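Long-range contacts in esterase (uncultured bacterium FLS12, PDB 4RGY), which hydrolyses carboxylic esters as a low-temperature-active alkaline esterase, with a sequence that belongs to the alpha/beta-hydrolase clan: residues Met20-Pro25 and Ala75-Ala80; Thr57-Arg62 and His245-Trp250; Glu66-Glu71 and Gln253-Leu258; Thr120-Leu125 and Ala144-Leu149. One frame throughout, in Å; residues are numbered along the deposited sequence.

Interaction 1. Residues Met20-Pro25 and Ala75-Ala80; sequences MTVILP and AVVMPA
T21 and M78 face each other as a hydrogen-bonded antiparallel pair, M78 N reaching T21 O at 2.8 Å and T21 N reaching M78 O at 2.9 Å. I23 and V76 repeat the pattern two residues on, with I23 N to V76 O at 2.9 Å and V76 N to I23 O slightly longer. The two strands thus form an antiparallel step in the mixed sheet of an alpha/beta-hydrolase fold, where 16-25 lies between 2-11 and 75-79. V22 and V77 make the non-hydrogen-bonded pair between these two, and V22 CA gives a CA-H...O contact to V76 O. The hydroxyl of T21 turns to other partners, Q6 OE1 and H56 O.

On the face of T21, I23, V76 and M78, the I23 chain runs beside V76, pointing the same way. Its CG1 sits between the backbone N and the carbonyl carbon (chi1 48°) and is pressed tightly on V76 CB at 3.5 Å. An alanine at I23 would remove the whole branched chain beyond CB, which is likely to cost V76 CB and M78 CE a neighbour and leave a gap on this face of the sheet. On the other face V22 CG2 meets V77 CG2, and helix 95-110 covers V77 and P79. The M78 thioether bends at chi3 (-72°), bringing CE back to 3.9 Å from T21 CG2.

Interaction 2. Residues Thr57-Arg62 and His245-Trp250; sequences TIWLRR and HEWGYW
R62, whose CB rests on the W247 indole, has a carbonyl oxygen gripped by R67 NE of the third subunit and, weakly, by S64 OG of that subunit; its guanidinium forms a salt bridge with E66 of the same neighbour. R62 CB stands 3.9 Å from the centroid of the W247 five-membered ring, a CH-pi contact over the face. The W250 ring covers the opposite face of W247 with its CE3. The six-membered ring of W247 meets that of W59 edge-to-face, planes at 88° and centroids 4.8 Å apart, so that W247 CZ3 comes down over the middle of the W59 ring. I58 CG1, anti to the backbone N (chi1 -166°), is thereby sent obliquely to W247 CZ2 at 3.4 Å.

This joins the short helix 58-62 to the first turn of helix 247-260, which starts two residues after H245. That histidine bonds to D216 and weakly to S126, consistent with the Ser-His-Asp triad of alpha/beta hydrolases. E246 is the N-cap: its OE2 accepts from G248 N at 2.8 Å and its OE1 from Y249 N, both donors lying above the carboxylate plane.

An alanine in place of W247 would strip away the indole, and the W59 face, R62 CB and I58 CG1 would probably lose their common partner, opening a gap between the helices. W59 is also held in place by its NE1, which bonds to L49 O, while its CH2 lies 4.3 Å from W250 CB.

Interaction 3. Residues Glu66-Glu71 and Gln253-Leu258; sequences ERYVAE and QIQRVL
Y68 and Q255 bring the backbones of the two segments nearest, their CA atoms 6.7 Å apart, and V69 and L258 follow at 7.7 Å. Y68 belongs to the short helix 65-68, while Q253-L258 is wholly helical, and no hydrogen bond joins the two. Side chains bridge the gap. The Q255 chain, extended beyond CG (chi2 171°), lies along one face of the Y68 ring: CG stands 3.5 Å from the ring centroid, almost exactly on the normal, in a CH-pi contact. Beyond it the amide stacks on the same face, its plane only 11° from that of the ring, with CD 3.5 Å from Y68 CZ.

The stacking leaves the polar ends to other partners. Q255 NE2 lies close to Y68 OH, but at an angle too poor for a hydrogen bond; it donates instead to D251 O, while Y68 OH makes a weak bond to D251 OD2. D251, in helix 247-260 one turn before Q255, thus meets both groups, Y68 only weakly.

L258 packs nearer the Y68 backbone. Its CD1 reaches Y68 CB at 3.6 Å and V69 CG1 at 3.8 Å, and I254 CG2 approaches Y68 CD2 obliquely. Helix 247-260, the last of the chain, also rests through Q253 and V257 on strands 145-149 and 207-213, as the C-terminal helix does against the central sheet of an alpha/beta hydrolase.

Interaction 4. Residues Thr120-Leu125 and Ala144-Leu149; sequences TFVAGL and AAAASL
F121 to L125 run alongside A145 to L149 as neighbouring parallel strands, their axes 4.6 Å apart and 8° from parallel. Five backbone hydrogen bonds join them. V122 and G124 bond in the regular parallel way, V122 N to A145 O and V122 O to A147 N, then G124 N to A147 O and G124 O to L149 N. At the start T120 O takes A144 N instead of A145 N, one residue out of step. L149 N to G124 O, at 2.9 Å, is the straightest (163°). CA-H...O contacts fill in between, L125 CA lying 3.0 Å from L149 O.

Alanines fill most of A144-L149, so many of the side-chain contacts between the strands are made by single methyls. On one face, A123 CB meets A147 CB at 3.8 Å, and A145 CB sits at the edge of the F121 ring, near its plane, 4.0 Å from CD1. L149 CD1 folds back over the neighbouring strand to 3.4 Å from G124 O, and L125 CB stands beside L149 CB. Helix 247-260 covers this face through W247, W250 and V257. On the other face V122 CG1, placed between the backbone N and the carbonyl carbon (chi1 63°), touches A146 CB at 3.7 Å, while G124 brings no side chain next to S148.

Helix 127-138 connects the strands, making a beta-alpha-beta unit at the centre of the sheet. Strand 120-125 ends where G124, S126 and G128 match the GxSxG pattern, consistent with the nucleophile elbow of alpha/beta hydrolases, in which a sharp turn from strand to helix presents the probable nucleophile.

In the fold
Interactions 1 and 4 lie in the same mixed sheet, with strand 45-49 between them; their centres are 14 Å apart and they do not touch. Interactions 2 and 3 join the consecutive helices 58-62 and 65-68 to helix 247-260, their centres 13 Å apart. Both also border the third subunit. W59 of interaction 2 joins it to the other three, packing on M78, I254 and L125. Along the chain interaction 1 crosses interactions 2 and 3 and closes before interaction 4, which falls between the two halves of each of them. H245, just before helix 247-260, makes a weak hydrogen bond to S126, consistent with a Ser-His-Asp triad.

Interaction 1. Residues Met20-Pro25 and Ala75-Ala80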
# COMPACT_ATOMS: atom_id res chain seq x y z
N MET A 20 1.84 3.06 -9.74
CA MET A 20 2.82 2.12 -10.28
C MET A 20 3.59 1.50 -9.12
O MET A 20 3.61 2.02 -8.00
CB MET A 20 3.80 2.82 -11.23
CG MET A 20 4.69 3.84 -10.56
SD MET A 20 5.82 4.54 -11.78
CE MET A 20 6.39 5.99 -10.91
N THR A 21 4.23 0.35 -9.39
CA THR A 21 5.10 -0.29 -8.42
C THR A 21 6.52 -0.17 -8.94
O THR A 21 6.77 -0.43 -10.11
CB THR A 21 4.76 -1.78 -8.30
OG1 THR A 21 3.37 -1.91 -7.94
CG2 THR A 21 5.63 -2.45 -7.25
N VAL A 22 7.44 0.23 -8.08
CA VAL A 22 8.85 0.37 -8.46
C VAL A 22 9.71 -0.39 -7.47
O VAL A 22 9.51 -0.31 -6.26
CB VAL A 22 9.27 1.86 -8.50
CG1 VAL A 22 10.77 2.00 -8.67
CG2 VAL A 22 8.53 2.59 -9.62
N ILE A 23 10.68 -1.15 -7.98
CA ILE A 23 11.70 -1.70 -7.09
C ILE A 23 13.07 -1.14 -7.45
O ILE A 23 13.42 -1.05 -8.63
CB ILE A 23 11.70 -3.23 -7.05
CG1 ILE A 23 11.66 -3.83 -8.44
CG2 ILE A 23 10.50 -3.75 -6.26
CD1 ILE A 23 11.67 -5.36 -8.43
N LEU A 24 13.79 -0.72 -6.42
CA LEU A 24 15.08 -0.05 -6.56
C LEU A 24 16.12 -0.81 -5.77
O LEU A 24 15.85 -1.23 -4.65
CB LEU A 24 15.03 1.34 -5.93
CG LEU A 24 14.65 2.64 -6.62
CD1 LEU A 24 15.02 3.80 -5.68
CD2 LEU A 24 15.35 2.77 -7.97
N PRO A 25 17.32 -0.95 -6.33
CA PRO A 25 18.41 -1.46 -5.50
C PRO A 25 18.73 -0.47 -4.38
O PRO A 25 18.68 0.74 -4.61
CB PRO A 25 19.59 -1.54 -6.48
CG PRO A 25 18.96 -1.56 -7.86
CD PRO A 25 17.74 -0.71 -7.72
N ALA A 75 16.86 -1.52 -11.63
CA ALA A 75 15.57 -1.05 -11.14
C ALA A 75 14.46 -1.60 -12.04
O ALA A 75 14.69 -1.87 -13.22
CB ALA A 75 15.54 0.46 -11.11
N VAL A 76 13.27 -1.80 -11.48
CA VAL A 76 12.14 -2.25 -12.27
C VAL A 76 10.95 -1.34 -12.04
O VAL A 76 10.59 -1.04 -10.90
CB VAL A 76 11.75 -3.71 -11.93
CG1 VAL A 76 10.68 -4.20 -12.88
CG2 VAL A 76 12.97 -4.63 -12.02
N VAL A 77 10.33 -0.89 -13.13
CA VAL A 77 9.17 -0.01 -13.07
C VAL A 77 7.98 -0.72 -13.67
O VAL A 77 8.02 -1.11 -14.84
CB VAL A 77 9.43 1.32 -13.83
CG1 VAL A 77 8.16 2.18 -13.88
CG2 VAL A 77 10.57 2.10 -13.17
N MET A 78 6.92 -0.88 -12.89
CA MET A 78 5.74 -1.64 -13.27
C MET A 78 4.51 -0.74 -13.20
O MET A 78 3.94 -0.52 -12.13
CB MET A 78 5.58 -2.85 -12.33
CG MET A 78 6.63 -3.92 -12.58
SD MET A 78 7.01 -4.96 -11.16
CE MET A 78 7.93 -3.82 -10.11
N PRO A 79 4.11 -0.20 -14.35
CA PRO A 79 2.99 0.74 -14.37
C PRO A 79 1.67 0.08 -14.75
O PRO A 79 1.66 -1.13 -15.00
CB PRO A 79 3.38 1.69 -15.47
CG PRO A 79 4.10 0.81 -16.47
CD PRO A 79 4.80 -0.26 -15.65
N ALA A 80 0.59 0.86 -14.75
CA ALA A 80 -0.75 0.37 -15.09
C ALA A 80 -1.28 1.10 -16.32
O ALA A 80 -1.16 2.33 -16.41
CB ALA A 80 -1.69 0.59 -13.91

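Interaction 2. Residues Thr57-Arg62 and His245-Trp250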
# COMPACT_ATOMS: atom_id res chain seq x y z
N THR A 57 0.31 -4.30 -10.09
CA THR A 57 0.68 -5.14 -8.94
C THR A 57 0.94 -6.60 -9.31
O THR A 57 1.46 -7.37 -8.49
CB THR A 57 -0.41 -5.16 -7.83
OG1 THR A 57 -1.53 -5.94 -8.27
CG2 THR A 57 -0.87 -3.74 -7.45
N ILE A 58 0.53 -7.01 -10.50
CA ILE A 58 0.52 -8.43 -10.83
C ILE A 58 1.90 -9.07 -10.92
O ILE A 58 2.09 -10.20 -10.46
CB ILE A 58 -0.30 -8.71 -12.12
CG1 ILE A 58 -0.61 -10.19 -12.26
CG2 ILE A 58 0.41 -8.18 -13.37
CD1 ILE A 58 -1.80 -10.62 -11.45
N TRP A 59 2.88 -8.37 -11.49
CA TRP A 59 4.21 -8.94 -11.59
C TRP A 59 4.79 -9.24 -10.20
O TRP A 59 5.36 -10.30 -9.97
CB TRP A 59 5.16 -8.03 -12.38
CG TRP A 59 5.13 -8.26 -13.87
CD1 TRP A 59 4.47 -7.53 -14.80
CD2 TRP A 59 5.79 -9.32 -14.58
NE1 TRP A 59 4.68 -8.06 -16.06
CE2 TRP A 59 5.48 -9.16 -15.94
CE3 TRP A 59 6.61 -10.38 -14.19
CZ2 TRP A 59 5.97 -10.02 -16.93
CZ3 TRP A 59 7.10 -11.24 -15.17
CH2 TRP A 59 6.77 -11.06 -16.53
N LEU A 60 4.60 -8.32 -9.25
CA LEU A 60 5.12 -8.51 -7.91
C LEU A 60 4.43 -9.68 -7.21
O LEU A 60 5.08 -10.48 -6.50
CB LEU A 60 4.93 -7.23 -7.09
CG LEU A 60 5.64 -7.23 -5.73
CD1 LEU A 60 7.13 -7.01 -5.90
CD2 LEU A 60 5.04 -6.18 -4.81
N ARG A 61 3.12 -9.79 -7.42
CA ARG A 61 2.32 -10.78 -6.72
C ARG A 61 2.53 -12.20 -7.24
O ARG A 61 2.69 -13.12 -6.45
CB ARG A 61 0.84 -10.41 -6.76
CG ARG A 61 0.51 -9.13 -6.00
CD ARG A 61 -0.80 -8.52 -6.45
NE ARG A 61 -1.96 -9.34 -6.11
CZ ARG A 61 -3.22 -8.98 -6.36
NH1 ARG A 61 -3.48 -7.81 -6.95
NH2 ARG A 61 -4.22 -9.78 -6.02
N ARG A 62 2.54 -12.37 -8.56
CA ARG A 62 2.50 -13.71 -9.15
C ARG A 62 3.85 -14.25 -9.60
O ARG A 62 3.93 -15.36 -10.13
CB ARG A 62 1.54 -13.72 -10.33
CG ARG A 62 0.19 -13.18 -9.98
CD ARG A 62 -0.44 -13.98 -8.87
NE ARG A 62 -1.64 -13.32 -8.38
CZ ARG A 62 -2.81 -13.36 -9.01
NH1 ARG A 62 -2.91 -14.03 -10.15
NH2 ARG A 62 -3.86 -12.73 -8.51
N HIS A 245 -1.20 -19.58 -21.05
CA HIS A 245 -1.22 -18.15 -20.72
C HIS A 245 -1.41 -18.00 -19.22
O HIS A 245 -2.50 -17.66 -18.75
CB HIS A 245 -2.36 -17.45 -21.47
CG HIS A 245 -2.11 -16.00 -21.74
ND1 HIS A 245 -1.20 -15.57 -22.68
CD2 HIS A 245 -2.67 -14.88 -21.22
CE1 HIS A 245 -1.20 -14.25 -22.72
NE2 HIS A 245 -2.09 -13.81 -21.84
N GLU A 246 -0.35 -18.25 -18.47
CA GLU A 246 -0.44 -18.23 -17.03
C GLU A 246 0.90 -17.90 -16.41
O GLU A 246 1.96 -18.03 -17.04
CB GLU A 246 -0.99 -19.56 -16.50
CG GLU A 246 -0.14 -20.78 -16.82
CD GLU A 246 0.93 -21.02 -15.79
OE1 GLU A 246 2.04 -21.48 -16.16
OE2 GLU A 246 0.68 -20.77 -14.59
N TRP A 247 0.86 -17.52 -15.14
CA TRP A 247 2.00 -16.90 -14.47
C TRP A 247 3.15 -17.82 -14.08
O TRP A 247 4.27 -17.35 -13.91
CB TRP A 247 1.52 -16.06 -13.28
CG TRP A 247 0.94 -14.78 -13.73
CD1 TRP A 247 -0.39 -14.49 -13.91
CD2 TRP A 247 1.66 -13.61 -14.09
NE1 TRP A 247 -0.52 -13.19 -14.36
CE2 TRP A 247 0.73 -12.63 -14.48
CE3 TRP A 247 3.02 -13.28 -14.11
CZ2 TRP A 247 1.11 -11.36 -14.90
CZ3 TRP A 247 3.40 -12.02 -14.52
CH2 TRP A 247 2.44 -11.07 -14.90
N GLY A 248 2.89 -19.12 -13.94
CA GLY A 248 3.97 -20.08 -13.76
C GLY A 248 4.97 -19.99 -14.90
O GLY A 248 6.18 -19.93 -14.69
N TYR A 249 4.45 -19.96 -16.13
CA TYR A 249 5.30 -19.85 -17.30
C TYR A 249 6.08 -18.52 -17.31
O TYR A 249 7.28 -18.51 -17.57
CB TYR A 249 4.46 -20.04 -18.57
CG TYR A 249 5.22 -19.85 -19.86
CD1 TYR A 249 6.05 -20.84 -20.36
CD2 TYR A 249 5.09 -18.67 -20.59
CE1 TYR A 249 6.75 -20.66 -21.54
CE2 TYR A 249 5.78 -18.48 -21.77
CZ TYR A 249 6.61 -19.48 -22.23
OH TYR A 249 7.30 -19.29 -23.39
N TRP A 250 5.43 -17.41 -17.01
CA TRP A 250 6.12 -16.11 -17.03
C TRP A 250 7.14 -15.97 -15.90
O TRP A 250 8.17 -15.32 -16.08
CB TRP A 250 5.12 -14.96 -17.03
CG TRP A 250 4.25 -15.07 -18.24
CD1 TRP A 250 4.66 -15.37 -19.51
CD2 TRP A 250 2.82 -14.99 -18.29
NE1 TRP A 250 3.58 -15.44 -20.35
CE2 TRP A 250 2.43 -15.20 -19.63
CE3 TRP A 250 1.83 -14.72 -17.34
CZ2 TRP A 250 1.10 -15.19 -20.04
CZ3 TRP A 250 0.51 -14.71 -17.74
CH2 TRP A 250 0.15 -14.93 -19.08

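Interaction 3. Residues Glu66-Glu71 and Gln253-Leu258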
# COMPACT_ATOMS: atom_id res chain seq x y z
N GLU A 66 11.15 -9.41 -7.78
CA GLU A 66 12.04 -8.64 -6.91
C GLU A 66 13.29 -9.44 -6.52
O GLU A 66 14.39 -8.90 -6.50
CB GLU A 66 11.31 -8.16 -5.65
CG GLU A 66 12.20 -7.30 -4.76
CD GLU A 66 11.53 -6.90 -3.47
OE1 GLU A 66 10.30 -6.72 -3.48
OE2 GLU A 66 12.24 -6.75 -2.45
N ARG A 67 13.10 -10.72 -6.22
CA ARG A 67 14.23 -11.60 -5.93
C ARG A 67 15.11 -11.83 -7.15
O ARG A 67 16.33 -11.80 -7.06
CB ARG A 67 13.72 -12.92 -5.35
CG ARG A 67 14.78 -13.99 -5.21
CD ARG A 67 14.34 -15.09 -4.25
NE ARG A 67 13.08 -15.71 -4.65
CZ ARG A 67 12.97 -16.68 -5.54
NH1 ARG A 67 14.06 -17.14 -6.14
NH2 ARG A 67 11.79 -17.20 -5.84
N TYR A 68 14.49 -12.00 -8.31
CA TYR A 68 15.26 -12.30 -9.51
C TYR A 68 16.22 -11.18 -9.90
O TYR A 68 17.28 -11.45 -10.47
CB TYR A 68 14.33 -12.63 -10.68
CG TYR A 68 13.44 -13.83 -10.47
CD1 TYR A 68 13.87 -14.92 -9.71
CD2 TYR A 68 12.17 -13.90 -11.03
CE1 TYR A 68 13.06 -16.02 -9.52
CE2 TYR A 68 11.35 -14.99 -10.85
CZ TYR A 68 11.80 -16.05 -10.09
OH TYR A 68 11.00 -17.16 -9.89
N VAL A 69 15.88 -9.94 -9.60
CA VAL A 69 16.74 -8.82 -9.98
C VAL A 69 17.69 -8.39 -8.87
O VAL A 69 18.53 -7.51 -9.08
CB VAL A 69 15.92 -7.59 -10.42
CG1 VAL A 69 15.02 -7.95 -11.60
CG2 VAL A 69 15.07 -7.03 -9.26
N ALA A 70 17.58 -9.01 -7.71
CA ALA A 70 18.23 -8.50 -6.49
C ALA A 70 19.74 -8.28 -6.59
O ALA A 70 20.28 -7.42 -5.89
CB ALA A 70 17.89 -9.39 -5.29
N GLU A 71 20.42 -9.04 -7.43
CA GLU A 71 21.88 -8.91 -7.54
C GLU A 71 22.34 -8.23 -8.83
O GLU A 71 23.53 -8.20 -9.13
CB GLU A 71 22.56 -10.28 -7.40
CG GLU A 71 22.24 -10.99 -6.10
CD GLU A 71 22.54 -10.14 -4.88
OE1 GLU A 71 23.53 -9.37 -4.91
OE2 GLU A 71 21.78 -10.23 -3.89
N GLN A 253 10.03 -17.81 -17.38
CA GLN A 253 10.60 -17.14 -18.54
C GLN A 253 11.23 -15.79 -18.24
O GLN A 253 12.20 -15.40 -18.90
CB GLN A 253 9.55 -16.99 -19.64
CG GLN A 253 9.15 -18.31 -20.26
CD GLN A 253 10.33 -19.05 -20.83
OE1 GLN A 253 10.69 -20.12 -20.35
NE2 GLN A 253 10.96 -18.47 -21.85
N ILE A 254 10.71 -15.05 -17.26
CA ILE A 254 11.28 -13.73 -16.98
C ILE A 254 12.72 -13.84 -16.48
O ILE A 254 13.54 -12.94 -16.72
CB ILE A 254 10.39 -12.89 -16.02
CG1 ILE A 254 10.75 -11.40 -16.11
CG2 ILE A 254 10.51 -13.38 -14.58
CD1 ILE A 254 10.53 -10.79 -17.49
N GLN A 255 13.06 -14.96 -15.84
CA GLN A 255 14.44 -15.22 -15.43
C GLN A 255 15.37 -15.34 -16.64
O GLN A 255 16.50 -14.84 -16.62
CB GLN A 255 14.53 -16.48 -14.57
CG GLN A 255 13.80 -16.33 -13.24
CD GLN A 255 13.70 -17.65 -12.52
OE1 GLN A 255 14.71 -18.15 -12.00
NE2 GLN A 255 12.51 -18.23 -12.48
N ARG A 256 14.88 -15.96 -17.71
CA ARG A 256 15.66 -16.10 -18.94
C ARG A 256 15.80 -14.74 -19.62
O ARG A 256 16.87 -14.39 -20.11
CB ARG A 256 15.02 -17.12 -19.87
CG ARG A 256 14.88 -18.50 -19.23
CD ARG A 256 14.35 -19.52 -20.23
NE ARG A 256 15.24 -19.64 -21.38
CZ ARG A 256 16.31 -20.43 -21.43
NH1 ARG A 256 16.65 -21.16 -20.37
NH2 ARG A 256 17.06 -20.47 -22.52
N VAL A 257 14.73 -13.96 -19.62
CA VAL A 257 14.80 -12.62 -20.18
C VAL A 257 15.82 -11.77 -19.43
O VAL A 257 16.61 -11.05 -20.04
CB VAL A 257 13.43 -11.93 -20.19
CG1 VAL A 257 13.57 -10.45 -20.50
CG2 VAL A 257 12.51 -12.62 -21.21
N LEU A 258 15.80 -11.85 -18.10
CA LEU A 258 16.75 -11.08 -17.29
C LEU A 258 18.20 -11.43 -17.62
O LEU A 258 19.04 -10.54 -17.74
CB LEU A 258 16.47 -11.26 -15.80
CG LEU A 258 15.19 -10.60 -15.27
CD1 LEU A 258 14.92 -11.07 -13.85
CD2 LEU A 258 15.27 -9.08 -15.32

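Interaction 4. Residues Thr120-Leu125 and Ala144-Leu149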
# COMPACT_ATOMS: atom_id res chain seq x y z
N THR A 120 18.42 1.09 -20.68
CA THR A 120 16.95 1.10 -20.67
C THR A 120 16.39 -0.12 -21.40
O THR A 120 16.73 -0.37 -22.55
CB THR A 120 16.41 2.39 -21.32
OG1 THR A 120 16.94 3.53 -20.63
CG2 THR A 120 14.89 2.43 -21.25
N PHE A 121 15.52 -0.87 -20.72
CA PHE A 121 14.97 -2.10 -21.28
C PHE A 121 13.47 -2.16 -21.06
O PHE A 121 12.94 -1.52 -20.14
CB PHE A 121 15.63 -3.33 -20.65
CG PHE A 121 17.07 -3.14 -20.28
CD1 PHE A 121 18.06 -3.23 -21.25
CD2 PHE A 121 17.44 -2.88 -18.97
CE1 PHE A 121 19.39 -3.04 -20.91
CE2 PHE A 121 18.76 -2.69 -18.63
CZ PHE A 121 19.74 -2.78 -19.60
N VAL A 122 12.76 -2.91 -21.90
CA VAL A 122 11.33 -3.10 -21.71
C VAL A 122 10.94 -4.54 -21.99
O VAL A 122 11.50 -5.18 -22.89
CB VAL A 122 10.50 -2.10 -22.56
CG1 VAL A 122 10.72 -2.33 -24.06
CG2 VAL A 122 9.02 -2.19 -22.22
N ALA A 123 10.00 -5.07 -21.20
CA ALA A 123 9.50 -6.43 -21.37
C ALA A 123 8.06 -6.50 -20.89
O ALA A 123 7.65 -5.70 -20.04
CB ALA A 123 10.36 -7.43 -20.60
N GLY A 124 7.28 -7.44 -21.41
CA GLY A 124 5.92 -7.57 -20.96
C GLY A 124 5.32 -8.88 -21.40
O GLY A 124 5.81 -9.50 -22.35
N LEU A 125 4.25 -9.30 -20.72
CA LEU A 125 3.49 -10.47 -21.13
C LEU A 125 2.18 -10.05 -21.80
O LEU A 125 1.66 -8.96 -21.53
CB LEU A 125 3.26 -11.44 -19.95
CG LEU A 125 2.23 -11.17 -18.83
CD1 LEU A 125 2.36 -9.77 -18.24
CD2 LEU A 125 0.79 -11.46 -19.27
N ALA A 144 17.56 -0.38 -25.28
CA ALA A 144 18.63 -1.29 -25.65
C ALA A 144 18.08 -2.68 -25.94
O ALA A 144 18.73 -3.48 -26.62
CB ALA A 144 19.66 -1.35 -24.54
N ALA A 145 16.90 -2.97 -25.40
CA ALA A 145 16.31 -4.31 -25.52
C ALA A 145 14.82 -4.26 -25.26
O ALA A 145 14.36 -3.45 -24.44
CB ALA A 145 16.98 -5.27 -24.56
N ALA A 146 14.08 -5.10 -25.96
CA ALA A 146 12.63 -5.23 -25.83
C ALA A 146 12.27 -6.70 -25.91
O ALA A 146 12.75 -7.42 -26.80
CB ALA A 146 11.90 -4.43 -26.92
N ALA A 147 11.42 -7.17 -24.99
CA ALA A 147 11.10 -8.59 -24.88
C ALA A 147 9.61 -8.83 -24.74
O ALA A 147 8.94 -8.16 -23.93
CB ALA A 147 11.83 -9.19 -23.68
N SER A 148 9.10 -9.78 -25.51
CA SER A 148 7.70 -10.18 -25.42
C SER A 148 7.54 -11.60 -24.91
O SER A 148 8.16 -12.53 -25.42
CB SER A 148 7.03 -10.05 -26.78
OG SER A 148 5.73 -10.65 -26.78
N LEU A 149 6.70 -11.76 -23.89
CA LEU A 149 6.39 -13.08 -23.32
C LEU A 149 4.94 -13.40 -23.61
O LEU A 149 4.04 -12.69 -23.14
CB LEU A 149 6.65 -13.10 -21.81
CG LEU A 149 8.09 -12.87 -21.33
CD1 LEU A 149 8.41 -11.38 -21.30
CD2 LEU A 149 8.28 -13.46 -19.94